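PDB 3RMQ: zinc-finger from Saccharomonospora viridis, which is of unknown function but binds a zinc ion in a small zinc-finger-like domain. Local coordinates for residues Q11-H17 with L53-C59; R16-D20 with F32-C36; V61-A65 with R93-L98. The protein carries 1 engineered substitution. All blocks are in the same frame, centred on the assembly; numbering follows the deposited sequence.

The three contacts share one zinc ion, bound by His17, Cys36, Cys59 and Cys62. Contacts 1 and 2 have Arg16 and His17 of strand 15-20 in common: contact 1 brings Cys59 to the metal from the loop before helix 60-69, contact 2 brings Cys36 from the turn after strand 32-33, and their centres lie about 11 Å apart. Contact 3 reaches the zinc through Cys62 alone, while its other segment, 93-98, gives no ligand; its centre is about 11 Å from that of contact 2 and about 16 Å from that of contact 1. Contacts 2 and 3 meet directly, Val18 N lying 3.3 Å from Cys62 SG.

Contact 1 (Q11-H17 with L53-C59). With ZN (zinc ion), chain B.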
ATOM      1  N   GLN A  11      -2.902   5.635   8.198  1.00 13.77           N
ATOM      2  CA  GLN A  11      -3.493   4.364   8.681  1.00 14.27           C
ATOM      3  C   GLN A  11      -5.005   4.444   8.489  1.00 16.57           C
ATOM      4  O   GLN A  11      -5.649   5.484   8.804  1.00 14.02           O
ATOM      5  CB  GLN A  11      -3.199   4.144  10.157  1.00 14.47           C
ATOM      6  CG  GLN A  11      -3.777   2.781  10.673  1.00 13.89           C
ATOM      7  CD  GLN A  11      -3.339   2.491  12.067  1.00 14.23           C
ATOM      8  OE1 GLN A  11      -2.205   2.036  12.291  1.00 14.33           O
ATOM      9  NE2 GLN A  11      -4.201   2.794  13.041  1.00 15.08           N
ATOM     10  N   ALA A  12      -5.598   3.364   7.971  1.00 15.38           N
ATOM     11  CA  ALA A  12      -7.054   3.301   7.844  1.00 14.34           C
ATOM     12  C   ALA A  12      -7.464   1.889   7.502  1.00 18.74           C
ATOM     13  O   ALA A  12      -6.764   1.185   6.776  1.00 16.35           O
ATOM     14  CB  ALA A  12      -7.540   4.273   6.731  1.00 14.34           C
ATOM     15  N   ASP A  13      -8.575   1.472   8.091  1.00 15.92           N
ATOM     16  CA  ASP A  13      -9.137   0.164   7.810  1.00 19.31           C
ATOM     17  C   ASP A  13      -8.134  -0.942   8.016  1.00 18.03           C
ATOM     18  O   ASP A  13      -8.074  -1.903   7.230  1.00 17.53           O
ATOM     19  CB  ASP A  13      -9.670   0.085   6.386  1.00 28.38           C
ATOM     20  CG  ASP A  13     -10.686  -1.060   6.235  1.00 42.72           C
ATOM     21  OD1 ASP A  13     -11.247  -1.510   7.274  1.00 39.22           O
ATOM     22  OD2 ASP A  13     -10.914  -1.516   5.098  1.00 48.70           O
ATOM     23  N   GLY A  14      -7.360  -0.836   9.089  1.00 14.88           N
ATOM     24  CA  GLY A  14      -6.496  -1.913   9.496  1.00 17.47           C
ATOM     25  C   GLY A  14      -5.118  -1.995   8.837  1.00 20.01           C
ATOM     26  O   GLY A  14      -4.396  -2.936   9.137  1.00 17.60           O
ATOM     27  N   LYS A  15      -4.752  -1.066   7.956  1.00 14.22           N
ATOM     28  CA  LYS A  15      -3.386  -1.075   7.433  1.00 12.15           C
ATOM     29  C   LYS A  15      -2.861   0.324   7.325  1.00 13.44           C
ATOM     30  O   LYS A  15      -3.627   1.279   7.302  1.00 13.02           O
ATOM     31  CB  LYS A  15      -3.343  -1.668   6.010  1.00 14.33           C
ATOM     32  CG  LYS A  15      -4.076  -3.040   5.814  1.00 20.91           C
ATOM     33  CD  LYS A  15      -4.022  -3.418   4.316  1.00 28.21           C
ATOM     34  CE  LYS A  15      -4.913  -4.613   3.956  1.00 36.65           C
ATOM     35  NZ  LYS A  15      -6.239  -4.162   3.422  1.00 39.23           N
ATOM     36  N   ARG A  16      -1.550   0.456   7.174  1.00 15.16           N
ATOM     37  CA  ARG A  16      -0.990   1.765   6.925  1.00 14.68           C
ATOM     38  C   ARG A  16      -0.879   1.935   5.396  1.00 12.74           C
ATOM     39  O   ARG A  16      -0.055   1.266   4.768  1.00 13.38           O
ATOM     40  CB  ARG A  16       0.384   1.914   7.601  1.00 10.31           C
ATOM     41  CG  ARG A  16       0.708   3.388   7.772  1.00 12.99           C
ATOM     42  CD  ARG A  16       2.117   3.650   8.299  1.00 15.14           C
ATOM     43  NE  ARG A  16       2.250   3.165   9.671  1.00 16.96           N
ATOM     44  CZ  ARG A  16       3.331   3.341  10.446  1.00 22.14           C
ATOM     45  NH1 ARG A  16       4.408   3.980   9.964  1.00 20.33           N
ATOM     46  NH2 ARG A  16       3.334   2.880  11.709  1.00 16.93           N
ATOM     47  N   HIS A  17      -1.777   2.742   4.802  1.00 12.94           N
ATOM     48  CA  HIS A  17      -1.828   2.879   3.343  1.00 15.64           C
ATOM     49  C   HIS A  17      -1.015   4.084   2.937  1.00 14.42           C
ATOM     50  O   HIS A  17      -0.536   4.828   3.814  1.00 15.62           O
ATOM     51  CB  HIS A  17      -3.277   3.064   2.854  1.00 14.30           C
ATOM     52  CG  HIS A  17      -4.144   1.861   3.064  1.00 15.13           C
ATOM     53  ND1 HIS A  17      -4.151   0.773   2.207  1.00 13.26           N
ATOM     54  CD2 HIS A  17      -5.034   1.576   4.047  1.00 15.60           C
ATOM     55  CE1 HIS A  17      -5.048  -0.105   2.630  1.00 15.63           C
ATOM     56  NE2 HIS A  17      -5.583   0.354   3.759  1.00 16.26           N
ATOM     57  N   LEU A  53       0.088   6.488  17.360  1.00 20.86           N
ATOM     58  CA  LEU A  53      -0.658   5.279  17.702  1.00 21.52           C
ATOM     59  C   LEU A  53      -0.878   4.375  16.477  1.00 16.54           C
ATOM     60  O   LEU A  53      -1.760   3.479  16.498  1.00 18.84           O
ATOM     61  CB  LEU A  53      -2.054   5.642  18.256  1.00 28.23           C
ATOM     62  CG  LEU A  53      -2.144   6.608  19.445  1.00 34.11           C
ATOM     63  CD1 LEU A  53      -3.617   6.749  19.855  1.00 34.75           C
ATOM     64  CD2 LEU A  53      -1.246   6.125  20.629  1.00 30.10           C
ATOM     65  N   TRP A  54      -0.152   4.602  15.379  1.00 15.22           N
ATOM     66  CA  TRP A  54      -0.355   3.762  14.214  1.00 13.35           C
ATOM     67  C   TRP A  54       0.359   2.429  14.373  1.00 16.80           C
ATOM     68  O   TRP A  54       1.566   2.320  14.064  1.00 16.44           O
ATOM     69  CB  TRP A  54       0.213   4.425  12.976  1.00 13.21           C
ATOM     70  CG  TRP A  54      -0.646   5.574  12.471  1.00 13.77           C
ATOM     71  CD1 TRP A  54      -1.866   6.025  12.951  1.00 17.35           C
ATOM     72  CD2 TRP A  54      -0.331   6.374  11.341  1.00 14.08           C
ATOM     73  NE1 TRP A  54      -2.283   7.122  12.187  1.00 15.54           N
ATOM     74  CE2 TRP A  54      -1.351   7.351  11.205  1.00 12.52           C
ATOM     75  CE3 TRP A  54       0.757   6.391  10.456  1.00 17.72           C
ATOM     76  CZ2 TRP A  54      -1.322   8.319  10.220  1.00 16.30           C
ATOM     77  CZ3 TRP A  54       0.783   7.387   9.438  1.00 17.10           C
ATOM     78  CH2 TRP A  54      -0.242   8.309   9.334  1.00 16.57           C
ATOM     79  N   PHE A  55      -0.365   1.419  14.843  1.00 14.14           N
ATOM     80  CA  PHE A  55       0.268   0.114  15.076  1.00 14.60           C
ATOM     81  C   PHE A  55      -0.105  -0.914  14.002  1.00 19.81           C
ATOM     82  O   PHE A  55       0.377  -2.039  14.020  1.00 16.47           O
ATOM     83  CB  PHE A  55      -0.157  -0.457  16.463  1.00 20.04           C
ATOM     84  CG  PHE A  55       0.235   0.411  17.639  1.00 22.45           C
ATOM     85  CD1 PHE A  55       1.190   1.418  17.513  1.00 27.27           C
ATOM     86  CD2 PHE A  55      -0.370   0.250  18.862  1.00 21.71           C
ATOM     87  CE1 PHE A  55       1.531   2.247  18.614  1.00 26.50           C
ATOM     88  CE2 PHE A  55      -0.013   1.048  19.962  1.00 20.16           C
ATOM     89  CZ  PHE A  55       0.950   2.035  19.833  1.00 24.71           C
ATOM     90  N   ASP A  56      -1.013  -0.577  13.098  1.00 15.55           N
ATOM     91  CA  ASP A  56      -1.362  -1.523  12.037  1.00 15.32           C
ATOM     92  C   ASP A  56      -0.176  -1.764  11.126  1.00 19.16           C
ATOM     93  O   ASP A  56       0.650  -0.875  10.921  1.00 18.43           O
ATOM     94  CB  ASP A  56      -2.500  -0.964  11.196  1.00 14.96           C
ATOM     95  CG  ASP A  56      -3.854  -0.997  11.956  1.00 28.86           C
ATOM     96  OD1 ASP A  56      -4.078  -1.971  12.714  1.00 29.36           O
ATOM     97  OD2 ASP A  56      -4.676  -0.078  11.762  1.00 26.21           O
ATOM     98  N   GLY A  57      -0.136  -2.930  10.505  1.00 18.14           N
ATOM     99  CA  GLY A  57       0.946  -3.225   9.592  1.00 17.85           C
ATOM    100  C   GLY A  57       0.835  -2.392   8.318  1.00 19.87           C
ATOM    101  O   GLY A  57      -0.269  -1.980   7.949  1.00 16.02           O
ATOM    102  N   GLU A  58       1.963  -2.137   7.645  1.00 16.03           N
ATOM    103  CA  GLU A  58       1.880  -1.451   6.350  1.00 18.69           C
ATOM    104  C   GLU A  58       1.085  -2.259   5.307  1.00 18.59           C
ATOM    105  O   GLU A  58       1.147  -3.486   5.267  1.00 17.71           O
ATOM    106  CB  GLU A  58       3.276  -1.163   5.804  1.00 21.68           C
ATOM    107  CG  GLU A  58       3.962  -0.041   6.519  1.00 25.26           C
ATOM    108  CD  GLU A  58       4.567  -0.441   7.866  1.00 38.43           C
ATOM    109  OE1 GLU A  58       5.021  -1.606   7.994  1.00 34.97           O
ATOM    110  OE2 GLU A  58       4.571   0.422   8.795  1.00 42.45           O
ATOM    111  N   CYS A  59       0.356  -1.562   4.454  1.00 15.84           N
ATOM    112  CA  CYS A  59      -0.361  -2.167   3.328  1.00 12.87           C
ATOM    113  C   CYS A  59       0.686  -2.654   2.324  1.00 15.05           C
ATOM    114  O   CYS A  59       1.469  -1.857   1.802  1.00 14.29           O
ATOM    115  CB  CYS A  59      -1.280  -1.112   2.647  1.00 14.68           C
ATOM    116  SG  CYS A  59      -2.042  -1.783   1.101  1.00 16.34           S
TER
HETATM  117 ZN    ZN B 114      -3.126   0.216   0.494  1.00 17.46          ZN
HETATM  118  O   HOH W   1       0.096   1.791  10.983  1.00 17.50           O
HETATM  119  O   HOH W   2      -7.016   1.086  11.226  1.00 15.63           O
HETATM  120  O   HOH W   3      -2.165  -4.885  10.802  1.00 33.48           O
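Arg16 and Glu58 form a single backbone bridge, with Arg16 N donating to Gly57 O and Cys59 N donating to Arg16 O at 2.9 Å. Around this clasp the side chain of Arg16 reaches along the loop with CG anti to the backbone N (chi1 -159°), which carries NH2 to Trp54 O at 3.0 Å. Its guanidinium is sandwiched: Glu58 OE2 sits over the centre of one face and Trp54 CE3 over the other, nearer the rim. Arg16 NE to Glu58 OE2 is a long salt bridge, 3.7 Å, with the oxygen well out of the guanidinium plane and no N-H aimed at it. Gln11 lays its CB over the five-membered ring of Trp54, 3.5 Å from the centroid and almost on the normal. Further out, Gln11 OE1 accepts from Asp56 N at 3.0 Å, the donor standing above the carbonyl plane, while NE2 bonds to Asp48. Water 1 joins Gln11 OE1, Arg16 NE and Asp56 O; water 2 links Gly14 N to Asp56 OD2. Zinc closes the far end, bound by His17 ND1 at 2.1 Å and Cys59 SG at 2.4 Å. Strands 7-12 and 15-20 with their type I' turn, Ala12 to Lys15, form a beta hairpin, along which the loop 53-59 runs before entering helix 60-69 from Cys59, the N-cap residue; Trp54 also packs on Trp9 of strand 7-12.

Contact 2 (R16-D20 with F32-C36); sequences RHVYD and FTALC. With ZN (zinc ion), chain B.
Leu35 is fastened to Val18 by backbone and side chain together: Leu35 N donates to Val18 O at 2.9 Å, and its side chain crosses that of Val18 at a slant. Leu35 CB lies 4.1 Å from Val18 O, and CG approaches both that oxygen and Val18 CG1. At the branched end the two methyls part company, Leu35 CD1 settling against Val18 CG1 at 3.6 Å while Leu35 CD2 only brushes Asp20 N at 4.2 Å. Tyr19 and Phe32 form an edge-to-face pair, the edge of the tyrosine ring toward the face of the phenylalanine ring, with centroids 5.6 Å apart and planes at 60°. Tyr19 CB also rests on Phe32 CD2. Water 4 spans Asp20 N and Thr33 O, a bridge where the backbones do not bond directly. On the metal side Ala34 CB packs against His17 CB at 3.6 Å. Cys36 has SG held between its backbone N and carbonyl carbon (chi1 62°), an orientation that brings the sulfur to within 2.4 Å of the zinc. Strand 15-20 and the turn after strand 32-33 thus supply one ligand each to a zinc site of three cysteines and one histidine, completed by Cys59 and Cys62, the CxxC pair at the start of helix 60-69.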
ATOM      1  N   ARG A  16      -1.550   0.456   7.174  1.00 15.16           N
ATOM      2  CA  ARG A  16      -0.990   1.765   6.925  1.00 14.68           C
ATOM      3  C   ARG A  16      -0.879   1.935   5.396  1.00 12.74           C
ATOM      4  O   ARG A  16      -0.055   1.266   4.768  1.00 13.38           O
ATOM      5  CB  ARG A  16       0.384   1.914   7.601  1.00 10.31           C
ATOM      6  CG  ARG A  16       0.708   3.388   7.772  1.00 12.99           C
ATOM      7  CD  ARG A  16       2.117   3.650   8.299  1.00 15.14           C
ATOM      8  NE  ARG A  16       2.250   3.165   9.671  1.00 16.96           N
ATOM      9  CZ  ARG A  16       3.331   3.341  10.446  1.00 22.14           C
ATOM     10  NH1 ARG A  16       4.408   3.980   9.964  1.00 20.33           N
ATOM     11  NH2 ARG A  16       3.334   2.880  11.709  1.00 16.93           N
ATOM     12  N   HIS A  17      -1.777   2.742   4.802  1.00 12.94           N
ATOM     13  CA  HIS A  17      -1.828   2.879   3.343  1.00 15.64           C
ATOM     14  C   HIS A  17      -1.015   4.084   2.937  1.00 14.42           C
ATOM     15  O   HIS A  17      -0.536   4.828   3.814  1.00 15.62           O
ATOM     16  CB  HIS A  17      -3.277   3.064   2.854  1.00 14.30           C
ATOM     17  CG  HIS A  17      -4.144   1.861   3.064  1.00 15.13           C
ATOM     18  ND1 HIS A  17      -4.151   0.773   2.207  1.00 13.26           N
ATOM     19  CD2 HIS A  17      -5.034   1.576   4.047  1.00 15.60           C
ATOM     20  CE1 HIS A  17      -5.048  -0.105   2.630  1.00 15.63           C
ATOM     21  NE2 HIS A  17      -5.583   0.354   3.759  1.00 16.26           N
ATOM     22  N   VAL A  18      -0.882   4.286   1.625  1.00 12.38           N
ATOM     23  CA  VAL A  18      -0.170   5.441   1.071  1.00 13.86           C
ATOM     24  C   VAL A  18      -1.216   6.150   0.265  1.00 16.17           C
ATOM     25  O   VAL A  18      -2.076   5.481  -0.385  1.00 15.54           O
ATOM     26  CB  VAL A  18       1.017   5.037   0.160  1.00 16.17           C
ATOM     27  CG1 VAL A  18       1.614   6.263  -0.527  1.00 14.33           C
ATOM     28  CG2 VAL A  18       2.087   4.337   0.997  1.00 12.05           C
ATOM     29  N   TYR A  19      -1.198   7.478   0.288  1.00 15.89           N
ATOM     30  CA  TYR A  19      -2.100   8.200  -0.613  1.00 13.94           C
ATOM     31  C   TYR A  19      -1.349   9.271  -1.422  1.00 16.91           C
ATOM     32  O   TYR A  19      -0.257   9.734  -1.031  1.00 13.65           O
ATOM     33  CB  TYR A  19      -3.302   8.800   0.155  1.00 13.85           C
ATOM     34  CG  TYR A  19      -2.970   9.938   1.061  1.00 14.05           C
ATOM     35  CD1 TYR A  19      -2.407   9.719   2.323  1.00 15.27           C
ATOM     36  CD2 TYR A  19      -3.209  11.253   0.671  1.00 17.97           C
ATOM     37  CE1 TYR A  19      -2.065  10.780   3.151  1.00 18.38           C
ATOM     38  CE2 TYR A  19      -2.870  12.322   1.490  1.00 20.42           C
ATOM     39  CZ  TYR A  19      -2.308  12.078   2.733  1.00 19.93           C
ATOM     40  OH  TYR A  19      -1.983  13.138   3.547  1.00 19.21           O
ATOM     41  N   ASP A  20      -1.946   9.639  -2.552  1.00 16.77           N
ATOM     42  CA  ASP A  20      -1.414  10.679  -3.452  1.00 17.12           C
ATOM     43  C   ASP A  20      -1.955  12.030  -2.934  1.00 15.69           C
ATOM     44  O   ASP A  20      -3.191  12.282  -2.963  1.00 18.27           O
ATOM     45  CB  ASP A  20      -1.937  10.385  -4.854  1.00 18.66           C
ATOM     46  CG  ASP A  20      -1.304  11.256  -5.922  1.00 23.86           C
ATOM     47  OD1 ASP A  20      -0.840  12.372  -5.570  1.00 18.81           O
ATOM     48  OD2 ASP A  20      -1.274  10.832  -7.115  1.00 19.46           O
ATOM     49  N   PHE A  32     -10.835   8.232   1.644  1.00 23.21           N
ATOM     50  CA  PHE A  32      -9.903   8.519   0.571  1.00 18.97           C
ATOM     51  C   PHE A  32      -9.565   7.213  -0.107  1.00 21.25           C
ATOM     52  O   PHE A  32      -9.832   6.146   0.431  1.00 19.43           O
ATOM     53  CB  PHE A  32      -8.638   9.204   1.100  1.00 16.18           C
ATOM     54  CG  PHE A  32      -7.756   8.314   1.985  1.00 18.50           C
ATOM     55  CD1 PHE A  32      -8.016   8.181   3.349  1.00 17.06           C
ATOM     56  CD2 PHE A  32      -6.678   7.621   1.442  1.00 15.58           C
ATOM     57  CE1 PHE A  32      -7.196   7.358   4.171  1.00 17.42           C
ATOM     58  CE2 PHE A  32      -5.865   6.783   2.242  1.00 15.87           C
ATOM     59  CZ  PHE A  32      -6.125   6.652   3.626  1.00 15.55           C
ATOM     60  N   THR A  33      -8.989   7.285  -1.299  1.00 18.23           N
ATOM     61  CA  THR A  33      -8.612   6.074  -1.985  1.00 16.42           C
ATOM     62  C   THR A  33      -7.091   6.022  -1.970  1.00 19.43           C
ATOM     63  O   THR A  33      -6.409   6.965  -2.391  1.00 20.22           O
ATOM     64  CB  THR A  33      -9.114   6.076  -3.436  1.00 23.36           C
ATOM     65  OG1 THR A  33     -10.555   6.141  -3.421  1.00 24.75           O
ATOM     66  CG2 THR A  33      -8.685   4.802  -4.129  1.00 19.42           C
ATOM     67  N   ALA A  34      -6.581   4.913  -1.473  1.00 16.84           N
ATOM     68  CA  ALA A  34      -5.136   4.703  -1.370  1.00 16.79           C
ATOM     69  C   ALA A  34      -4.509   4.302  -2.724  1.00 17.23           C
ATOM     70  O   ALA A  34      -5.214   3.987  -3.712  1.00 17.42           O
ATOM     71  CB  ALA A  34      -4.893   3.612  -0.364  1.00 15.74           C
ATOM     72  N   LEU A  35      -3.178   4.245  -2.786  1.00 16.17           N
ATOM     73  CA  LEU A  35      -2.519   3.838  -4.050  1.00 19.24           C
ATOM     74  C   LEU A  35      -2.958   2.423  -4.446  1.00 18.13           C
ATOM     75  O   LEU A  35      -2.973   2.052  -5.625  1.00 19.29           O
ATOM     76  CB  LEU A  35      -0.985   3.833  -3.924  1.00 17.94           C
ATOM     77  CG  LEU A  35      -0.297   5.144  -3.697  1.00 21.10           C
ATOM     78  CD1 LEU A  35       1.234   4.909  -3.818  1.00 17.79           C
ATOM     79  CD2 LEU A  35      -0.841   6.196  -4.673  1.00 22.42           C
ATOM     80  N   CYS A  36      -3.342   1.618  -3.471  1.00 16.52           N
ATOM     81  CA  CYS A  36      -3.696   0.218  -3.784  1.00 19.17           C
ATOM     82  C   CYS A  36      -5.097   0.125  -4.339  1.00 22.44           C
ATOM     83  O   CYS A  36      -5.557  -0.965  -4.754  1.00 21.98           O
ATOM     84  CB  CYS A  36      -3.600  -0.669  -2.522  1.00 20.15           C
ATOM     85  SG  CYS A  36      -4.737  -0.162  -1.219  1.00 17.47           S
TER
HETATM   86 ZN    ZN B 114      -3.126   0.216   0.494  1.00 17.46          ZN
HETATM   87  O   HOH W   4      -4.076   8.085  -3.501  1.00 14.45           O

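Contact 3 (V61-A65 with R93-L98). With ZN (zinc ion), chain B.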
ATOM      1  N   VAL A  61       0.424  -3.686  -0.692  1.00 16.00           N
ATOM      2  CA  VAL A  61       0.213  -3.206  -2.063  1.00 16.57           C
ATOM      3  C   VAL A  61       0.641  -1.739  -2.214  1.00 19.82           C
ATOM      4  O   VAL A  61       1.367  -1.369  -3.151  1.00 14.42           O
ATOM      5  CB  VAL A  61      -1.272  -3.373  -2.449  1.00 17.30           C
ATOM      6  CG1 VAL A  61      -1.515  -2.776  -3.806  1.00 20.98           C
ATOM      7  CG2 VAL A  61      -1.617  -4.903  -2.430  1.00 23.65           C
ATOM      8  N   CYS A  62       0.201  -0.910  -1.283  1.00 18.27           N
ATOM      9  CA  CYS A  62       0.610   0.497  -1.278  1.00 16.46           C
ATOM     10  C   CYS A  62       2.143   0.648  -1.189  1.00 16.65           C
ATOM     11  O   CYS A  62       2.713   1.546  -1.818  1.00 14.29           O
ATOM     12  CB  CYS A  62      -0.010   1.246  -0.077  1.00 13.42           C
ATOM     13  SG  CYS A  62      -1.688   1.768  -0.331  1.00 15.11           S
ATOM     14  N   THR A  63       2.794  -0.173  -0.375  1.00 15.94           N
ATOM     15  CA  THR A  63       4.256  -0.051  -0.175  1.00 14.17           C
ATOM     16  C   THR A  63       4.991  -0.311  -1.502  1.00 18.52           C
ATOM     17  O   THR A  63       5.885   0.431  -1.881  1.00 18.25           O
ATOM     18  CB  THR A  63       4.774  -1.054   0.915  1.00 20.42           C
ATOM     19  OG1 THR A  63       4.111  -0.818   2.179  1.00 18.62           O
ATOM     20  CG2 THR A  63       6.336  -0.906   1.123  1.00 20.80           C
ATOM     21  N   ILE A  64       4.599  -1.389  -2.201  1.00 13.51           N
ATOM     22  CA  ILE A  64       5.204  -1.752  -3.480  1.00 17.32           C
ATOM     23  C   ILE A  64       4.803  -0.709  -4.543  1.00 19.70           C
ATOM     24  O   ILE A  64       5.634  -0.297  -5.347  1.00 19.19           O
ATOM     25  CB  ILE A  64       4.749  -3.161  -3.943  1.00 23.95           C
ATOM     26  CG1 ILE A  64       5.259  -4.249  -2.983  1.00 30.39           C
ATOM     27  CG2 ILE A  64       5.176  -3.448  -5.406  1.00 22.97           C
ATOM     28  CD1 ILE A  64       6.667  -4.114  -2.626  1.00 33.75           C
ATOM     29  N   ALA A  65       3.528  -0.296  -4.562  1.00 19.29           N
ATOM     30  CA  ALA A  65       3.080   0.746  -5.522  1.00 21.16           C
ATOM     31  C   ALA A  65       3.902   2.036  -5.366  1.00 20.53           C
ATOM     32  O   ALA A  65       4.314   2.645  -6.352  1.00 20.15           O
ATOM     33  CB  ALA A  65       1.622   1.025  -5.373  1.00 20.68           C
ATOM     34  N   ARG A  93      -4.811  -7.636  -6.190  1.00 35.36           N
ATOM     35  CA  ARG A  93      -4.914  -6.180  -6.091  1.00 32.15           C
ATOM     36  C   ARG A  93      -3.616  -5.488  -6.611  1.00 31.08           C
ATOM     37  O   ARG A  93      -3.682  -4.491  -7.332  1.00 30.78           O
ATOM     38  CB  ARG A  93      -5.218  -5.777  -4.638  1.00 29.22           C
ATOM     39  CG  ARG A  93      -5.447  -4.291  -4.437  1.00 24.27           C
ATOM     40  CD  ARG A  93      -5.905  -4.002  -2.938  1.00 27.64           C
ATOM     41  NE  ARG A  93      -7.125  -4.749  -2.616  1.00 33.33           N
ATOM     42  CZ  ARG A  93      -7.361  -5.401  -1.470  1.00 37.51           C
ATOM     43  NH1 ARG A  93      -6.468  -5.403  -0.496  1.00 34.95           N
ATOM     44  NH2 ARG A  93      -8.510  -6.063  -1.290  1.00 40.34           N
ATOM     45  N   LEU A  94      -2.435  -6.027  -6.274  1.00 23.28           N
ATOM     46  CA  LEU A  94      -1.174  -5.439  -6.781  1.00 24.91           C
ATOM     47  C   LEU A  94      -1.100  -5.569  -8.308  1.00 26.67           C
ATOM     48  O   LEU A  94      -0.569  -4.683  -8.984  1.00 26.77           O
ATOM     49  CB  LEU A  94       0.049  -6.140  -6.190  1.00 25.20           C
ATOM     50  CG  LEU A  94       1.430  -5.607  -6.608  1.00 24.67           C
ATOM     51  CD1 LEU A  94       1.581  -4.162  -6.215  1.00 22.31           C
ATOM     52  CD2 LEU A  94       2.533  -6.432  -5.953  1.00 26.40           C
ATOM     53  N   ALA A  95      -1.580  -6.685  -8.851  1.00 23.63           N
ATOM     54  CA  ALA A  95      -1.548  -6.881 -10.310  1.00 33.97           C
ATOM     55  C   ALA A  95      -2.411  -5.854 -11.052  1.00 36.72           C
ATOM     56  O   ALA A  95      -2.195  -5.597 -12.236  1.00 40.37           O
ATOM     57  CB  ALA A  95      -1.972  -8.300 -10.697  1.00 35.19           C
ATOM     58  N   GLU A  96      -3.392  -5.284 -10.371  1.00 39.74           N
ATOM     59  CA  GLU A  96      -4.233  -4.277 -10.998  1.00 42.30           C
ATOM     60  C   GLU A  96      -3.484  -2.945 -11.088  1.00 42.95           C
ATOM     61  O   GLU A  96      -3.805  -2.097 -11.915  1.00 42.51           O
ATOM     62  CB  GLU A  96      -5.549  -4.114 -10.219  1.00 44.28           C
ATOM     63  CG  GLU A  96      -6.587  -5.207 -10.499  1.00 53.03           C
ATOM     64  CD  GLU A  96      -7.188  -5.136 -11.926  1.00 66.60           C
ATOM     65  OE1 GLU A  96      -7.658  -6.184 -12.434  1.00 70.86           O
ATOM     66  OE2 GLU A  96      -7.203  -4.034 -12.537  1.00 68.63           O
ATOM     67  N   VAL A  97      -2.477  -2.782 -10.234  1.00 38.43           N
ATOM     68  CA  VAL A  97      -1.689  -1.561 -10.134  1.00 37.44           C
ATOM     69  C   VAL A  97      -0.440  -1.607 -10.991  1.00 45.76           C
ATOM     70  O   VAL A  97      -0.026  -0.588 -11.528  1.00 52.35           O
ATOM     71  CB  VAL A  97      -1.175  -1.343  -8.659  1.00 34.24           C
ATOM     72  CG1 VAL A  97      -0.187  -0.193  -8.588  1.00 36.20           C
ATOM     73  CG2 VAL A  97      -2.319  -1.131  -7.706  1.00 31.84           C
ATOM     74  N   LEU A  98       0.209  -2.765 -11.071  1.00 38.48           N
ATOM     75  CA  LEU A  98       1.434  -2.885 -11.855  1.00 45.70           C
ATOM     76  C   LEU A  98       1.049  -3.177 -13.313  1.00 56.89           C
ATOM     77  O   LEU A  98      -0.090  -3.560 -13.595  1.00 51.47           O
ATOM     78  CB  LEU A  98       2.345  -3.969 -11.284  1.00 43.34           C
ATOM     79  CG  LEU A  98       2.774  -3.725  -9.831  1.00 39.88           C
ATOM     80  CD1 LEU A  98       3.815  -4.737  -9.428  1.00 39.07           C
ATOM     81  CD2 LEU A  98       3.321  -2.358  -9.666  1.00 40.31           C
TER
HETATM   82 ZN    ZN B 114      -3.126   0.216   0.494  1.00 17.46          ZN
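Val61 and Leu94 slide past each other in opposite directions at the start of a contact made by aliphatic groups, mostly between two helices. Val61 CG1 rests 4.0 Å from Leu94 CA and 4.2 Å from Leu94 CD1, so one methyl meets both the neighbouring backbone and the tip of its side chain. Val61 CG1 also touches Arg93 CG and lies 4.3 Å from Val97 CG2. Ile64 meets Leu94 differently, the two side chains crossing at about a right angle. Ile64 CG2 lies 3.8 Å from Leu94 CD1, and it also approaches CD2. Leu94 extends away from its own backbone N at chi1 (-179°), then bends at chi2 (60°), placing CD1 between Val61 and Ile64, with CD2 toward Ile64. One turn after Val61, Ala65 CB meets Val97 CG1 at 3.9 Å. Leu98 adds a looser touch from just past the end of its helix, Leu98 CD1 lying 4.4 Å from Ile64 CG2.

Val61, Ile64 and Ala65 thus face Leu94 and Val97 as one helix face laid along another, with the segment axes 10.0 Å apart at their closest approach and their directions 25° from parallel. Helix 74-81 covers Ile64 through Ile77, Leu80 and Ala81, whereas helix 102-109 backs Leu94 with Val105 and Thr109. Cys62 points away from this core and binds the zinc with SG at 2.3 Å. Helix 60-69 therefore has two faces, one buried in a helical cluster and the other giving the second cysteine of a CxxC pair to a zinc site of three cysteines and one histidine.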